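Local atomic coordinates of chaperonin-like RBCX protein 1, chloroplastic (PDB entry 4GR2), a protein that acts as a homodimeric chaperone in the assembly of Rubisco in the chloroplast. Residues K60-L65 with R78-R83. The protein carries 2 engineered substitutions. Residues are numbered along the deposited sequence; the frame is centred on the assembly and turned at random.
Sequences KFLATL and RILEVR. Engineered in segment 60-65: L62 (natural residue Cys).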
ATOM      1  N   LYS B  60      -0.684 -17.036  -1.416  1.00 49.48           N
ATOM      2  CA  LYS B  60      -0.515 -18.201  -0.547  1.00 49.26           C
ATOM      3  C   LYS B  60      -1.883 -18.624  -0.046  1.00 48.54           C
ATOM      4  O   LYS B  60      -2.185 -19.811  -0.007  1.00 48.07           O
ATOM      5  CB  LYS B  60       0.432 -17.909   0.630  1.00 47.06           C
ATOM      6  N   PHE B  61      -2.715 -17.649   0.316  1.00 45.51           N
ATOM      7  CA  PHE B  61      -4.100 -17.918   0.721  1.00 46.87           C
ATOM      8  C   PHE B  61      -4.896 -18.631  -0.397  1.00 50.92           C
ATOM      9  O   PHE B  61      -5.653 -19.572  -0.133  1.00 39.15           O
ATOM     10  CB  PHE B  61      -4.791 -16.607   1.095  1.00 47.27           C
ATOM     11  CG  PHE B  61      -6.289 -16.723   1.311  1.00 45.42           C
ATOM     12  CD1 PHE B  61      -6.800 -17.017   2.568  1.00 46.57           C
ATOM     13  CD2 PHE B  61      -7.187 -16.484   0.261  1.00 48.86           C
ATOM     14  CE1 PHE B  61      -8.167 -17.099   2.778  1.00 49.49           C
ATOM     15  CE2 PHE B  61      -8.566 -16.565   0.460  1.00 42.38           C
ATOM     16  CZ  PHE B  61      -9.058 -16.874   1.722  1.00 37.72           C
ATOM     17  N   LEU B  62      -4.732 -18.175  -1.636  1.00 46.11           N
ATOM     18  CA  LEU B  62      -5.465 -18.780  -2.749  1.00 48.26           C
ATOM     19  C   LEU B  62      -4.941 -20.173  -3.073  1.00 51.42           C
ATOM     20  O   LEU B  62      -5.726 -21.085  -3.367  1.00 48.62           O
ATOM     21  CB  LEU B  62      -5.411 -17.888  -3.998  1.00 43.91           C
ATOM     22  CG  LEU B  62      -6.245 -16.601  -3.891  1.00 47.04           C
ATOM     23  CD1 LEU B  62      -5.951 -15.690  -5.060  1.00 45.17           C
ATOM     24  CD2 LEU B  62      -7.736 -16.959  -3.817  1.00 49.89           C
ATOM     25  N   ALA B  63      -3.619 -20.333  -3.040  1.00 44.96           N
ATOM     26  CA  ALA B  63      -3.006 -21.637  -3.293  1.00 50.34           C
ATOM     27  C   ALA B  63      -3.498 -22.662  -2.277  1.00 49.09           C
ATOM     28  O   ALA B  63      -3.755 -23.829  -2.607  1.00 52.64           O
ATOM     29  CB  ALA B  63      -1.501 -21.531  -3.243  1.00 51.84           C
ATOM     30  N   THR B  64      -3.648 -22.209  -1.043  1.00 48.58           N
ATOM     31  CA  THR B  64      -4.136 -23.055   0.032  1.00 49.78           C
ATOM     32  C   THR B  64      -5.614 -23.353  -0.151  1.00 52.62           C
ATOM     33  O   THR B  64      -6.081 -24.481   0.086  1.00 47.23           O
ATOM     34  CB  THR B  64      -3.908 -22.378   1.391  1.00 49.12           C
ATOM     35  OG1 THR B  64      -2.500 -22.242   1.601  1.00 49.70           O
ATOM     36  CG2 THR B  64      -4.519 -23.193   2.530  1.00 47.62           C
ATOM     37  N   LEU B  65      -6.355 -22.337  -0.571  1.00 45.14           N
ATOM     38  CA  LEU B  65      -7.789 -22.488  -0.777  1.00 47.46           C
ATOM     39  C   LEU B  65      -8.112 -23.484  -1.889  1.00 48.77           C
ATOM     40  O   LEU B  65      -9.088 -24.222  -1.820  1.00 43.13           O
ATOM     41  CB  LEU B  65      -8.423 -21.143  -1.107  1.00 47.97           C
ATOM     42  CG  LEU B  65      -9.939 -21.162  -1.304  1.00 48.48           C
ATOM     43  CD1 LEU B  65     -10.662 -21.549  -0.008  1.00 47.17           C
ATOM     44  CD2 LEU B  65     -10.429 -19.811  -1.860  1.00 52.25           C
ATOM     45  N   ARG B  78     -13.069 -18.534  -8.854  1.00 43.14           N
ATOM     46  CA  ARG B  78     -14.014 -17.430  -8.869  1.00 46.34           C
ATOM     47  C   ARG B  78     -13.333 -16.129  -8.386  1.00 55.24           C
ATOM     48  O   ARG B  78     -13.461 -15.058  -9.008  1.00 49.21           O
ATOM     49  CB  ARG B  78     -15.183 -17.773  -7.954  1.00 47.75           C
ATOM     50  CG  ARG B  78     -16.191 -16.644  -7.770  1.00 56.69           C
ATOM     51  CD  ARG B  78     -16.946 -16.357  -9.077  1.00 60.75           C
ATOM     52  NE  ARG B  78     -17.729 -15.119  -9.014  1.00 57.40           N
ATOM     53  CZ  ARG B  78     -18.039 -14.370 -10.073  1.00 62.82           C
ATOM     54  NH1 ARG B  78     -17.632 -14.722 -11.293  1.00 64.14           N
ATOM     55  NH2 ARG B  78     -18.749 -13.260  -9.910  1.00 61.42           N
ATOM     56  N   ILE B  79     -12.608 -16.238  -7.275  1.00 50.04           N
ATOM     57  CA  ILE B  79     -11.900 -15.103  -6.697  1.00 45.73           C
ATOM     58  C   ILE B  79     -10.836 -14.647  -7.673  1.00 48.85           C
ATOM     59  O   ILE B  79     -10.642 -13.459  -7.853  1.00 47.41           O
ATOM     60  CB  ILE B  79     -11.315 -15.451  -5.297  1.00 48.53           C
ATOM     61  CG1 ILE B  79     -12.473 -15.796  -4.346  1.00 46.40           C
ATOM     62  CG2 ILE B  79     -10.440 -14.280  -4.739  1.00 41.04           C
ATOM     63  CD1 ILE B  79     -12.083 -16.467  -3.030  1.00 49.66           C
ATOM     64  N   LEU B  80     -10.171 -15.582  -8.342  1.00 43.59           N
ATOM     65  CA  LEU B  80      -9.170 -15.191  -9.336  1.00 51.10           C
ATOM     66  C   LEU B  80      -9.794 -14.366 -10.474  1.00 57.93           C
ATOM     67  O   LEU B  80      -9.202 -13.390 -10.960  1.00 54.77           O
ATOM     68  CB  LEU B  80      -8.468 -16.417  -9.917  1.00 52.53           C
ATOM     69  CG  LEU B  80      -7.465 -17.084  -8.979  1.00 59.81           C
ATOM     70  CD1 LEU B  80      -6.874 -18.361  -9.591  1.00 57.71           C
ATOM     71  CD2 LEU B  80      -6.383 -16.093  -8.618  1.00 51.10           C
ATOM     72  N   GLU B  81     -10.991 -14.770 -10.892  1.00 52.28           N
ATOM     73  CA  GLU B  81     -11.698 -14.083 -11.973  1.00 57.72           C
ATOM     74  C   GLU B  81     -12.199 -12.720 -11.495  1.00 53.94           C
ATOM     75  O   GLU B  81     -11.946 -11.709 -12.141  1.00 50.54           O
ATOM     76  CB  GLU B  81     -12.856 -14.935 -12.497  1.00 52.69           C
ATOM     77  N   VAL B  82     -12.893 -12.702 -10.359  1.00 51.54           N
ATOM     78  CA  VAL B  82     -13.374 -11.458  -9.757  1.00 53.91           C
ATOM     79  C   VAL B  82     -12.267 -10.427  -9.400  1.00 53.52           C
ATOM     80  O   VAL B  82     -12.478  -9.215  -9.545  1.00 46.47           O
ATOM     81  CB  VAL B  82     -14.229 -11.744  -8.511  1.00 51.24           C
ATOM     82  CG1 VAL B  82     -14.474 -10.462  -7.694  1.00 48.80           C
ATOM     83  CG2 VAL B  82     -15.528 -12.396  -8.922  1.00 50.05           C
ATOM     84  N   ARG B  83     -11.103 -10.883  -8.936  1.00 53.51           N
ATOM     85  CA  ARG B  83     -10.050  -9.920  -8.608  1.00 56.25           C
ATOM     86  C   ARG B  83      -9.460  -9.359  -9.901  1.00 55.19           C
ATOM     87  O   ARG B  83      -8.958  -8.236  -9.919  1.00 47.29           O
ATOM     88  CB  ARG B  83      -8.968 -10.489  -7.658  1.00 56.24           C
ATOM     89  CG  ARG B  83      -7.680 -10.911  -8.326  1.00 58.63           C
ATOM     90  CD  ARG B  83      -6.764 -11.715  -7.425  1.00 50.69           C
ATOM     91  NE  ARG B  83      -5.870 -12.571  -8.216  1.00 51.02           N
ATOM     92  CZ  ARG B  83      -4.697 -13.019  -7.780  1.00 54.45           C
ATOM     93  NH1 ARG B  83      -4.279 -12.690  -6.558  1.00 43.47           N
ATOM     94  NH2 ARG B  83      -3.939 -13.786  -8.553  1.00 45.36           N
TER
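L62 reaches across to I79, L80 and R83 where helices 58-68 and 70-90 fold back on each other as a helical hairpin in the all-helical RbcX fold. The two segments run roughly antiparallel, at 146°, with axes 11.6 Å apart, and only side chains bridge the gap.

The apolar part is carried by the two branches of L62, an engineered residue that is Cys in the natural protein. Its CD2 lies 3.9 Å from I79 CG2, while the second methyl, CD1, packs 3.6 Å from L80 CD2, the two side chains running alongside one another in opposite senses. One turn along, L65 CD2 touches I79 CD1, also at 3.9 Å, with the side chains nearly perpendicular. I79 thus serves both leucines with separate branches: CG2, anti to the backbone N, goes to L62, and the ethyl arm goes to L65.

The polar neighbour is R83, whose straight run from CG to NE carries its guanidinium out to L62. Its charge is met outside the segments: NH1 pairs with D59 in a salt bridge and hydrogen-bonds to T24, and NH2 hydrogen-bonds to S107 and N108 of the second subunit. Through R83 the hairpin forms part of the dimer interface, where L111 of the second subunit also packs on L62. With several bonds holding the guanidinium in place, L62 CD1 sits over one face, off-centre and 3.7 Å from NH1 of R83.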